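Local coordinates for B-cell lymphoma 3 protein (Homo sapiens, PDB 1K1A) that regulates transcription of NF-kappa-B target genes, inhibiting nuclear translocation of the p50 subunit in the cytoplasm and acting as a transcriptional activator in the nucleus, at residues 164-169 with 200-205; 131-136 with 170-175; 23-28 with 59-64; 30-35 with 39-44. One frame throughout, in Å; residues are numbered along the deposited sequence. Where two conformers were deposited one is given.

Interaction 1 (164-169 with 200-205); sequences SMVQLL and RTLVRS
Val166 and Thr201 reach toward each other from the second helices of neighbouring ankyrin repeats, ANK 5 and ANK 6, stacked side by side in the solenoid. The segments run nearly parallel, with axes 10.7 Å apart and 13° between their directions, so contact is left to a few side-chain ends. The two beta-branched side chains pass alongside one another, running opposite ways: CG1 of Val166, anti to its own backbone nitrogen (chi1 167°), lies 3.9 Å from Thr201 CG2, which has the same relation to its backbone. The same valine methyl also approaches Leu202 CD2 at 4.3 Å, while Val166 rests behind on Ala157 and Val158 of helix 153-159. Nearer the solvent, the extended Gln167 crosses Thr201 at about a right angle. Its NE2 stands 3.8 Å from Thr201 OG1, too far for a hydrogen bond; that hydroxyl is instead weakly bonded to Pro197 O one turn earlier. The methyl of Thr201 thus serves the apolar side and its hydroxyl its own helix. Just past that helix, Ser205 OG bonds back to Thr201 O at 2.9 Å, approaching from a direction tilted out of the carbonyl plane by 32°.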
# COMPACT_ATOMS: atom_id res chain seq x y z
N SER A 164 -16.04 2.33 2.79
CA SER A 164 -15.22 1.97 3.95
C SER A 164 -13.85 2.66 3.89
O SER A 164 -13.43 3.30 4.86
CB SER A 164 -15.06 0.45 4.05
OG SER A 164 -16.31 -0.16 4.35
N MET A 165 -13.15 2.53 2.76
CA MET A 165 -11.81 3.14 2.63
C MET A 165 -11.87 4.67 2.71
O MET A 165 -10.99 5.31 3.29
CB MET A 165 -11.12 2.71 1.34
CG MET A 165 -10.61 1.29 1.33
SD MET A 165 -9.40 0.94 2.66
CE MET A 165 -10.40 0.08 3.78
N VAL A 166 -12.90 5.25 2.10
CA VAL A 166 -13.10 6.68 2.14
C VAL A 166 -13.28 7.13 3.58
O VAL A 166 -12.63 8.07 4.03
CB VAL A 166 -14.30 7.13 1.27
CG1 VAL A 166 -14.69 8.57 1.58
CG2 VAL A 166 -13.96 6.98 -0.24
N GLN A 167 -14.13 6.43 4.33
CA GLN A 167 -14.34 6.77 5.73
C GLN A 167 -13.06 6.58 6.57
O GLN A 167 -12.73 7.42 7.40
CB GLN A 167 -15.52 5.98 6.31
CG GLN A 167 -16.88 6.46 5.77
CD GLN A 167 -18.08 5.70 6.34
OE1 GLN A 167 -17.93 4.63 6.93
NE2 GLN A 167 -19.28 6.26 6.15
N LEU A 168 -12.34 5.50 6.31
CA LEU A 168 -11.12 5.19 7.05
C LEU A 168 -10.03 6.24 6.82
O LEU A 168 -9.38 6.69 7.76
CB LEU A 168 -10.61 3.79 6.69
CG LEU A 168 -9.42 3.26 7.50
CD1 LEU A 168 -9.68 3.37 9.01
CD2 LEU A 168 -9.09 1.82 7.11
N LEU A 169 -9.84 6.64 5.57
CA LEU A 169 -8.81 7.63 5.24
C LEU A 169 -9.12 9.03 5.80
O LEU A 169 -8.23 9.71 6.30
CB LEU A 169 -8.56 7.69 3.73
CG LEU A 169 -7.88 6.46 3.12
CD1 LEU A 169 -8.10 6.40 1.62
CD2 LEU A 169 -6.38 6.45 3.43
N ARG A 200 -22.16 12.36 0.07
CA ARG A 200 -22.57 12.77 1.41
C ARG A 200 -21.39 12.81 2.37
O ARG A 200 -21.23 13.77 3.13
CB ARG A 200 -23.65 11.84 1.98
CG ARG A 200 -25.05 12.06 1.39
CD ARG A 200 -26.09 11.04 1.87
NE ARG A 200 -27.33 11.13 1.11
CZ ARG A 200 -27.82 10.16 0.36
NH1 ARG A 200 -27.19 8.99 0.27
NH2 ARG A 200 -28.95 10.35 -0.31
N THR A 201 -20.59 11.75 2.35
CA THR A 201 -19.43 11.64 3.24
C THR A 201 -18.38 12.73 2.98
O THR A 201 -17.92 13.39 3.90
CB THR A 201 -18.81 10.24 3.14
OG1 THR A 201 -19.62 9.31 3.89
CG2 THR A 201 -17.48 10.18 3.86
N LEU A 202 -18.00 12.91 1.71
CA LEU A 202 -17.03 13.94 1.35
C LEU A 202 -17.49 15.37 1.73
O LEU A 202 -16.71 16.16 2.25
CB LEU A 202 -16.69 13.88 -0.14
CG LEU A 202 -16.02 12.60 -0.65
CD1 LEU A 202 -16.04 12.54 -2.18
CD2 LEU A 202 -14.59 12.48 -0.12
N VAL A 203 -18.75 15.70 1.45
CA VAL A 203 -19.26 17.04 1.75
C VAL A 203 -19.27 17.33 3.25
O VAL A 203 -18.87 18.40 3.68
CB VAL A 203 -20.70 17.25 1.18
CG1 VAL A 203 -21.31 18.55 1.72
CG2 VAL A 203 -20.68 17.26 -0.34
N ARG A 204 -19.69 16.36 4.04
CA ARG A 204 -19.72 16.56 5.47
C ARG A 204 -18.31 16.66 6.03
O ARG A 204 -18.10 17.25 7.08
CB ARG A 204 -20.45 15.42 6.16
CG ARG A 204 -21.95 15.51 6.03
CD ARG A 204 -22.67 14.55 6.93
NE ARG A 204 -24.11 14.69 6.83
CZ ARG A 204 -24.97 13.88 7.41
NH1 ARG A 204 -24.52 12.87 8.14
NH2 ARG A 204 -26.27 14.07 7.27
N SER A 205 -17.35 16.08 5.32
CA SER A 205 -15.95 16.09 5.76
C SER A 205 -15.20 17.30 5.24
O SER A 205 -13.98 17.40 5.41
CB SER A 205 -15.24 14.81 5.33
OG SER A 205 -15.83 13.70 5.95

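Interaction 2 (131-136 with 170-175); sequences TVQLLL and LQHGAN
Leu136 and His172 share a first torsion that sets CG opposite the carbonyl carbon (chi1 -66° and -75°), and the extended end of the leucine then carries CD1 out over the imidazole. This methyl lies over one face of the His172 ring, 28° off the normal and 4.2 Å from the centroid, in a CH-pi contact. It is off-centre, toward the root of the side chain: Leu136 CD1 is 3.8 Å from His172 CG and 3.9 Å from His172 CB. The outer end of the imidazole is approached obliquely by Gln133, one turn before the leucine; its CG is 4.4 Å from His172 NE2. In the conformer described, Gln133 turns its amide away from the histidine, with NE2 bonded to Glu137 OE2, so that its nearest atom to the ring is the aliphatic CG. The two segments belong to consecutive ankyrin repeats, ANK 4 and ANK 5, and the contact lies where the second helix of ANK 5 runs out. His172 is the first residue to leave helical geometry, and Gly173, at positive phi, is the C-prime residue of a Schellman motif: its N bonds to Leu170 O at 3.2 Å while Ala174 N reaches back to Leu169 O. Leu136 is backed by Leu120 of helix 119-126 and by Ile142, on which Ala174 also rests. Beyond the turn, Asn175 N donates a hydrogen bond to Asp143 OD1, a polar tie between the same two repeats.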
# COMPACT_ATOMS: atom_id res chain seq x y z
N THR A 131 -4.49 -3.62 7.03
CA THR A 131 -3.19 -3.19 6.52
C THR A 131 -3.14 -1.67 6.36
O THR A 131 -2.13 -1.05 6.68
CB THR A 131 -2.84 -3.90 5.20
OG1 THR A 131 -3.89 -3.69 4.25
CG2 THR A 131 -2.82 -5.41 5.39
N VAL A 132 -4.24 -1.08 5.89
CA VAL A 132 -4.28 0.37 5.77
C VAL A 132 -4.05 1.01 7.13
O VAL A 132 -3.19 1.87 7.28
CB VAL A 132 -5.62 0.87 5.14
CG1 VAL A 132 -5.73 2.38 5.20
CG2 VAL A 132 -5.73 0.39 3.69
N GLN A 133 -4.80 0.56 8.13
CA GLN A 133 -4.67 1.12 9.47
C GLN A 133 -3.25 1.03 10.01
O GLN A 133 -2.71 2.00 10.50
CB GLN A 133 -5.63 0.44 10.46
CG GLN A 133 -5.68 1.16 11.81
CD GLN A 133 -6.72 0.58 12.75
OE1 GLN A 133 -7.90 0.47 12.41
NE2 GLN A 133 -6.29 0.23 13.96
N LEU A 134 -2.65 -0.15 9.90
CA LEU A 134 -1.31 -0.34 10.44
C LEU A 134 -0.28 0.55 9.72
O LEU A 134 0.54 1.18 10.37
CB LEU A 134 -0.90 -1.80 10.36
CG LEU A 134 0.48 -2.17 10.87
CD1 LEU A 134 0.62 -1.75 12.34
CD2 LEU A 134 0.71 -3.67 10.68
N LEU A 135 -0.34 0.60 8.39
CA LEU A 135 0.56 1.48 7.64
C LEU A 135 0.46 2.93 8.16
O LEU A 135 1.47 3.58 8.39
CB LEU A 135 0.24 1.44 6.15
CG LEU A 135 0.61 0.14 5.41
CD1 LEU A 135 0.01 0.15 4.03
CD2 LEU A 135 2.13 -0.05 5.35
N LEU A 136 -0.76 3.40 8.33
CA LEU A 136 -0.99 4.77 8.78
C LEU A 136 -0.50 5.01 10.21
O LEU A 136 -0.03 6.10 10.53
CB LEU A 136 -2.47 5.13 8.65
CG LEU A 136 -3.00 5.19 7.21
CD1 LEU A 136 -4.49 5.38 7.20
CD2 LEU A 136 -2.29 6.30 6.40
N LEU A 170 -10.38 9.45 5.71
CA LEU A 170 -10.76 10.76 6.22
C LEU A 170 -10.59 10.80 7.73
O LEU A 170 -10.18 11.80 8.30
CB LEU A 170 -12.20 11.10 5.82
CG LEU A 170 -12.42 11.36 4.32
CD1 LEU A 170 -13.90 11.45 4.00
CD2 LEU A 170 -11.68 12.61 3.83
N GLN A 171 -10.89 9.67 8.35
CA GLN A 171 -10.74 9.49 9.78
C GLN A 171 -9.28 9.71 10.20
O GLN A 171 -9.00 10.20 11.30
CB GLN A 171 -11.15 8.05 10.09
CG GLN A 171 -11.50 7.74 11.50
CD GLN A 171 -12.16 6.38 11.60
OE1 GLN A 171 -11.56 5.42 12.08
NE2 GLN A 171 -13.41 6.30 11.16
N HIS A 172 -8.35 9.36 9.31
CA HIS A 172 -6.93 9.48 9.62
C HIS A 172 -6.24 10.75 9.10
O HIS A 172 -5.01 10.80 9.01
CB HIS A 172 -6.17 8.24 9.17
CG HIS A 172 -6.38 7.06 10.07
ND1 HIS A 172 -5.56 6.78 11.14
CD2 HIS A 172 -7.34 6.10 10.06
CE1 HIS A 172 -6.00 5.69 11.75
NE2 HIS A 172 -7.08 5.26 11.12
N GLY A 173 -7.02 11.76 8.73
CA GLY A 173 -6.47 13.05 8.36
C GLY A 173 -6.17 13.32 6.88
O GLY A 173 -5.44 14.26 6.56
N ALA A 174 -6.74 12.52 5.99
CA ALA A 174 -6.49 12.68 4.55
C ALA A 174 -7.03 14.03 4.01
O ALA A 174 -8.09 14.49 4.41
CB ALA A 174 -7.11 11.53 3.77
N ASN A 175 -6.28 14.63 3.09
CA ASN A 175 -6.68 15.87 2.46
C ASN A 175 -7.85 15.62 1.51
O ASN A 175 -7.67 15.06 0.44
CB ASN A 175 -5.50 16.49 1.71
CG ASN A 175 -5.88 17.76 0.97
OD1 ASN A 175 -6.96 18.32 1.18
ND2 ASN A 175 -4.99 18.21 0.08

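Interaction 3 (23-28 with 59-64); sequences PAVHRL and PSVVRL
Leu64 packs against two consecutive residues of helix 22-34, Val25 on its buried flank and His26 on its outer one. The tight part is apolar. Leu64, extended with CG anti to the backbone N (chi1 179°), runs alongside Val25 in the opposite sense, and Val25 CG1 meets Leu64 CD1 at 3.9 Å and Leu64 CD2 at 4.1 Å. Deeper in, the same valine methyl is 4.3 Å from Val61 CG1; Leu64 and Val61 were each modelled in two conformers, and all distances to either residue hold for the conformer described. Val25 is closed from behind by Ala16 of helix 12-18, and Val61 by Ala53 of helix 49-55. These are the second helices of ANK 1 and ANK 2, lying in the near-parallel ankyrin stack with segment axes 10.7 Å apart and 10° between their directions. The looser side starts at His26. Its exposed imidazole meets Leu64 with an edge, ND1 lying 3.6 Å from Leu64 CD1, which sits near the ring plane, not over a face. The same CD1 also touches the helix backbone at His26 CA, 3.9 Å away. Further round on the solvent side, Arg27 bends back over its own helix, where NH2 makes a weak bond to Ala24 O with an N-H...O angle of just 117°.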
# COMPACT_ATOMS: atom_id res chain seq x y z
N PRO A 23 12.84 -24.49 11.41
CA PRO A 23 14.11 -25.05 11.88
C PRO A 23 15.18 -25.10 10.78
O PRO A 23 16.34 -24.77 11.05
CB PRO A 23 13.73 -26.47 12.33
CG PRO A 23 12.29 -26.37 12.68
CD PRO A 23 11.70 -25.37 11.70
N ALA A 24 14.80 -25.51 9.57
CA ALA A 24 15.76 -25.56 8.46
C ALA A 24 16.23 -24.15 8.08
O ALA A 24 17.42 -23.93 7.78
CB ALA A 24 15.17 -26.27 7.24
N VAL A 25 15.31 -23.20 8.13
CA VAL A 25 15.65 -21.81 7.83
C VAL A 25 16.70 -21.31 8.80
O VAL A 25 17.70 -20.72 8.40
CB VAL A 25 14.41 -20.91 7.92
CG1 VAL A 25 14.81 -19.42 7.87
CG2 VAL A 25 13.45 -21.25 6.79
N HIS A 26 16.47 -21.55 10.09
CA HIS A 26 17.41 -21.15 11.12
C HIS A 26 18.79 -21.75 10.85
O HIS A 26 19.81 -21.06 10.87
CB HIS A 26 16.89 -21.58 12.49
CG HIS A 26 17.48 -20.81 13.63
ND1 HIS A 26 16.88 -19.68 14.15
CD2 HIS A 26 18.59 -21.02 14.38
CE1 HIS A 26 17.61 -19.22 15.15
NE2 HIS A 26 18.65 -20.02 15.31
N ARG A 27 18.82 -23.06 10.61
CA ARG A 27 20.08 -23.74 10.35
C ARG A 27 20.82 -23.11 9.17
O ARG A 27 22.03 -22.82 9.25
CB ARG A 27 19.83 -25.23 10.10
CG ARG A 27 20.94 -25.94 9.32
CD ARG A 27 20.78 -27.47 9.28
NE ARG A 27 20.11 -28.00 8.08
CZ ARG A 27 19.16 -27.38 7.38
NH1 ARG A 27 18.63 -27.97 6.32
NH2 ARG A 27 18.73 -26.17 7.73
N LEU A 28 20.09 -22.88 8.08
CA LEU A 28 20.65 -22.29 6.87
C LEU A 28 21.11 -20.84 7.07
O LEU A 28 22.11 -20.40 6.48
CB LEU A 28 19.64 -22.36 5.73
CG LEU A 28 19.46 -23.74 5.10
CD1 LEU A 28 18.27 -23.73 4.16
CD2 LEU A 28 20.72 -24.14 4.37
N PRO A 59 4.84 -15.22 9.16
CA PRO A 59 5.32 -14.12 10.00
C PRO A 59 6.55 -14.49 10.85
O PRO A 59 7.47 -13.67 10.98
CB PRO A 59 4.11 -13.80 10.88
CG PRO A 59 3.25 -15.03 10.80
CD PRO A 59 3.41 -15.52 9.40
N SER A 60 6.61 -15.70 11.38
CA SER A 60 7.77 -16.10 12.18
C SER A 60 9.06 -16.15 11.37
O SER A 60 10.14 -15.85 11.89
CB SER A 60 7.54 -17.46 12.83
OG SER A 60 6.55 -17.39 13.83
N VAL A 61 8.95 -16.55 10.11
CA VAL A 61 10.11 -16.59 9.22
C VAL A 61 10.54 -15.17 8.85
O VAL A 61 11.74 -14.86 8.79
CB VAL A 61 9.82 -17.43 7.98
CG1 VAL A 61 11.07 -17.55 7.10
CG2 VAL A 61 9.33 -18.82 8.39
N VAL A 62 9.56 -14.31 8.61
CA VAL A 62 9.83 -12.91 8.31
C VAL A 62 10.68 -12.30 9.43
O VAL A 62 11.69 -11.64 9.18
CB VAL A 62 8.53 -12.10 8.17
CG1 VAL A 62 8.83 -10.60 8.15
CG2 VAL A 62 7.74 -12.53 6.92
N ARG A 63 10.26 -12.53 10.67
CA ARG A 63 10.96 -12.01 11.85
C ARG A 63 12.41 -12.51 11.94
O ARG A 63 13.33 -11.74 12.23
CB ARG A 63 10.22 -12.42 13.13
CG ARG A 63 8.90 -11.66 13.39
CD ARG A 63 8.30 -11.90 14.78
NE ARG A 63 6.95 -11.34 14.90
CZ ARG A 63 6.69 -10.11 15.33
NH1 ARG A 63 7.68 -9.31 15.69
NH2 ARG A 63 5.43 -9.67 15.39
N LEU A 64 12.60 -13.81 11.74
CA LEU A 64 13.93 -14.42 11.80
C LEU A 64 14.84 -13.80 10.75
O LEU A 64 15.97 -13.40 11.05
CB LEU A 64 13.84 -15.94 11.58
CG LEU A 64 15.15 -16.74 11.58
CD1 LEU A 64 14.86 -18.24 11.59
CD2 LEU A 64 16.03 -16.38 10.39

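Interaction 4 (30-35 with 39-44); sequences NLFQQG and LDIYNN
Phe32, which packs against Leu39 through its side chain, offers its backbone O to Gly35 N at 3.1 Å, as the helix gives way to a loop; the same N-H makes a weak bond to Leu31 O. The chain then returns, and Leu39, with CG opposite its carbonyl carbon (chi1 -68°), points CD2 at the root of the phenylalanine. That methyl is 3.8 Å from Phe32 CB and 3.9 Å from Phe32 CD2, so it bears on the angle between CB and the ring, approaching the ring obliquely. Ile41 and Phe32 extend toward each other from opposite directions; Ile41 CD1 is placed by the ring edge, too close to Phe32 CE2 to be real, so the details of that approach are doubtful. Asp40, between Leu39 and Ile41, is the centre of an inverse gamma turn. With an alanine here in place of Phe32, a gap would probably open beside Leu39 CD2 and Leu13, and Arg37 would probably lose its cation-pi partner. The contact folds the end of the second helix of ANK 1 onto the loop leading into ANK 2. Leu13 of helix 12-18 lies against Phe32, while Asp40 OD2 bonds to Ser71 N and Leu39 touches Ala68, both in the loop after helix 59-67.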
# COMPACT_ATOMS: atom_id res chain seq x y z
N ASN A 30 22.25 -19.58 9.87
CA ASN A 30 23.52 -19.72 10.59
C ASN A 30 24.66 -20.10 9.65
O ASN A 30 25.75 -19.54 9.73
CB ASN A 30 23.38 -20.76 11.72
CG ASN A 30 22.49 -20.28 12.85
OD1 ASN A 30 22.36 -19.07 13.09
ND2 ASN A 30 21.87 -21.22 13.55
N LEU A 31 24.39 -21.04 8.74
CA LEU A 31 25.38 -21.47 7.76
C LEU A 31 25.81 -20.34 6.83
O LEU A 31 26.99 -20.19 6.52
CB LEU A 31 24.83 -22.63 6.94
CG LEU A 31 25.47 -24.01 7.11
CD1 LEU A 31 24.42 -25.04 7.50
CD2 LEU A 31 26.17 -24.42 5.81
N PHE A 32 24.84 -19.55 6.37
CA PHE A 32 25.11 -18.43 5.47
C PHE A 32 26.00 -17.39 6.13
O PHE A 32 26.96 -16.90 5.52
CB PHE A 32 23.81 -17.77 5.02
CG PHE A 32 23.20 -18.39 3.80
CD1 PHE A 32 23.14 -19.76 3.65
CD2 PHE A 32 22.67 -17.59 2.79
CE1 PHE A 32 22.57 -20.34 2.53
CE2 PHE A 32 22.11 -18.16 1.66
CZ PHE A 32 22.06 -19.53 1.52
N GLN A 33 25.67 -17.05 7.37
CA GLN A 33 26.39 -16.04 8.13
C GLN A 33 27.82 -16.44 8.44
O GLN A 33 28.71 -15.60 8.52
CB GLN A 33 25.64 -15.71 9.42
CG GLN A 33 24.31 -15.00 9.21
CD GLN A 33 23.62 -14.64 10.51
OE1 GLN A 33 23.00 -13.58 10.62
NE2 GLN A 33 23.73 -15.51 11.51
N GLN A 34 28.05 -17.74 8.60
CA GLN A 34 29.39 -18.25 8.87
C GLN A 34 30.29 -18.10 7.65
O GLN A 34 31.51 -17.98 7.78
CB GLN A 34 29.34 -19.72 9.28
CG GLN A 34 28.73 -19.96 10.64
CD GLN A 34 28.75 -21.43 11.03
NE2 GLN A 34 29.66 -22.18 10.42
N GLY A 35 29.69 -18.09 6.46
CA GLY A 35 30.45 -18.00 5.23
C GLY A 35 30.41 -16.64 4.56
O GLY A 35 30.82 -16.49 3.41
N LEU A 39 21.94 -12.91 2.76
CA LEU A 39 20.65 -13.56 2.91
C LEU A 39 19.71 -13.10 1.81
O LEU A 39 18.72 -13.75 1.51
CB LEU A 39 20.02 -13.23 4.26
CG LEU A 39 20.71 -13.78 5.50
CD1 LEU A 39 19.86 -13.48 6.73
CD2 LEU A 39 20.92 -15.27 5.36
N ASP A 40 20.03 -11.96 1.21
CA ASP A 40 19.22 -11.41 0.14
C ASP A 40 19.70 -11.90 -1.21
O ASP A 40 20.18 -11.12 -2.04
CB ASP A 40 19.22 -9.88 0.18
CG ASP A 40 18.40 -9.34 1.34
OD1 ASP A 40 17.36 -9.95 1.68
OD2 ASP A 40 18.72 -8.30 1.97
N ILE A 41 19.60 -13.21 -1.41
CA ILE A 41 19.99 -13.84 -2.66
C ILE A 41 18.76 -14.08 -3.52
O ILE A 41 17.74 -14.57 -3.05
CB ILE A 41 20.71 -15.17 -2.40
CG1 ILE A 41 19.98 -16.00 -1.34
CG2 ILE A 41 22.15 -14.91 -1.95
CD1 ILE A 41 20.58 -15.90 0.03
N TYR A 42 18.86 -13.71 -4.78
CA TYR A 42 17.74 -13.83 -5.70
C TYR A 42 17.67 -15.19 -6.40
O TYR A 42 18.70 -15.77 -6.74
CB TYR A 42 17.86 -12.75 -6.78
CG TYR A 42 17.56 -11.34 -6.31
CD1 TYR A 42 16.27 -10.97 -5.97
CD2 TYR A 42 18.56 -10.37 -6.24
CE1 TYR A 42 15.97 -9.68 -5.56
CE2 TYR A 42 18.27 -9.07 -5.84
CZ TYR A 42 16.96 -8.73 -5.50
OH TYR A 42 16.65 -7.45 -5.10
N ASN A 43 16.45 -15.69 -6.61
CA ASN A 43 16.24 -16.83 -7.50
C ASN A 43 15.99 -16.25 -8.90
O ASN A 43 16.16 -15.05 -9.10
CB ASN A 43 15.08 -17.73 -7.03
CG ASN A 43 13.74 -17.00 -7.01
OD1 ASN A 43 13.62 -15.91 -7.54
ND2 ASN A 43 12.72 -17.60 -6.38
N ASN A 44 15.58 -17.07 -9.87
CA ASN A 44 15.40 -16.55 -11.22
C ASN A 44 14.15 -15.73 -11.43
O ASN A 44 13.93 -15.17 -12.50
CB ASN A 44 15.50 -17.65 -12.26
CG ASN A 44 16.90 -18.03 -12.54
OD1 ASN A 44 17.58 -18.61 -11.69
ND2 ASN A 44 17.39 -17.67 -13.71

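How the interactions relate
Interactions 1 and 3 are the same kind of joint near opposite ends of the solenoid, pairing second helices of successive repeats through a buried valine, with a polar side chain at the outer edge. Opposite the valine, interaction 1 has a threonine and interaction 3 a leucine, so the latter is the more apolar. Interaction 2 shares helix 163-171 with interaction 1, their centres 12 Å apart, but is a surface contact at that helix's end and uses an imidazole face. Interaction 4, the most buried, adjoins interaction 3 on helix 22-34 and joins a helix to the following loop, not to another helix.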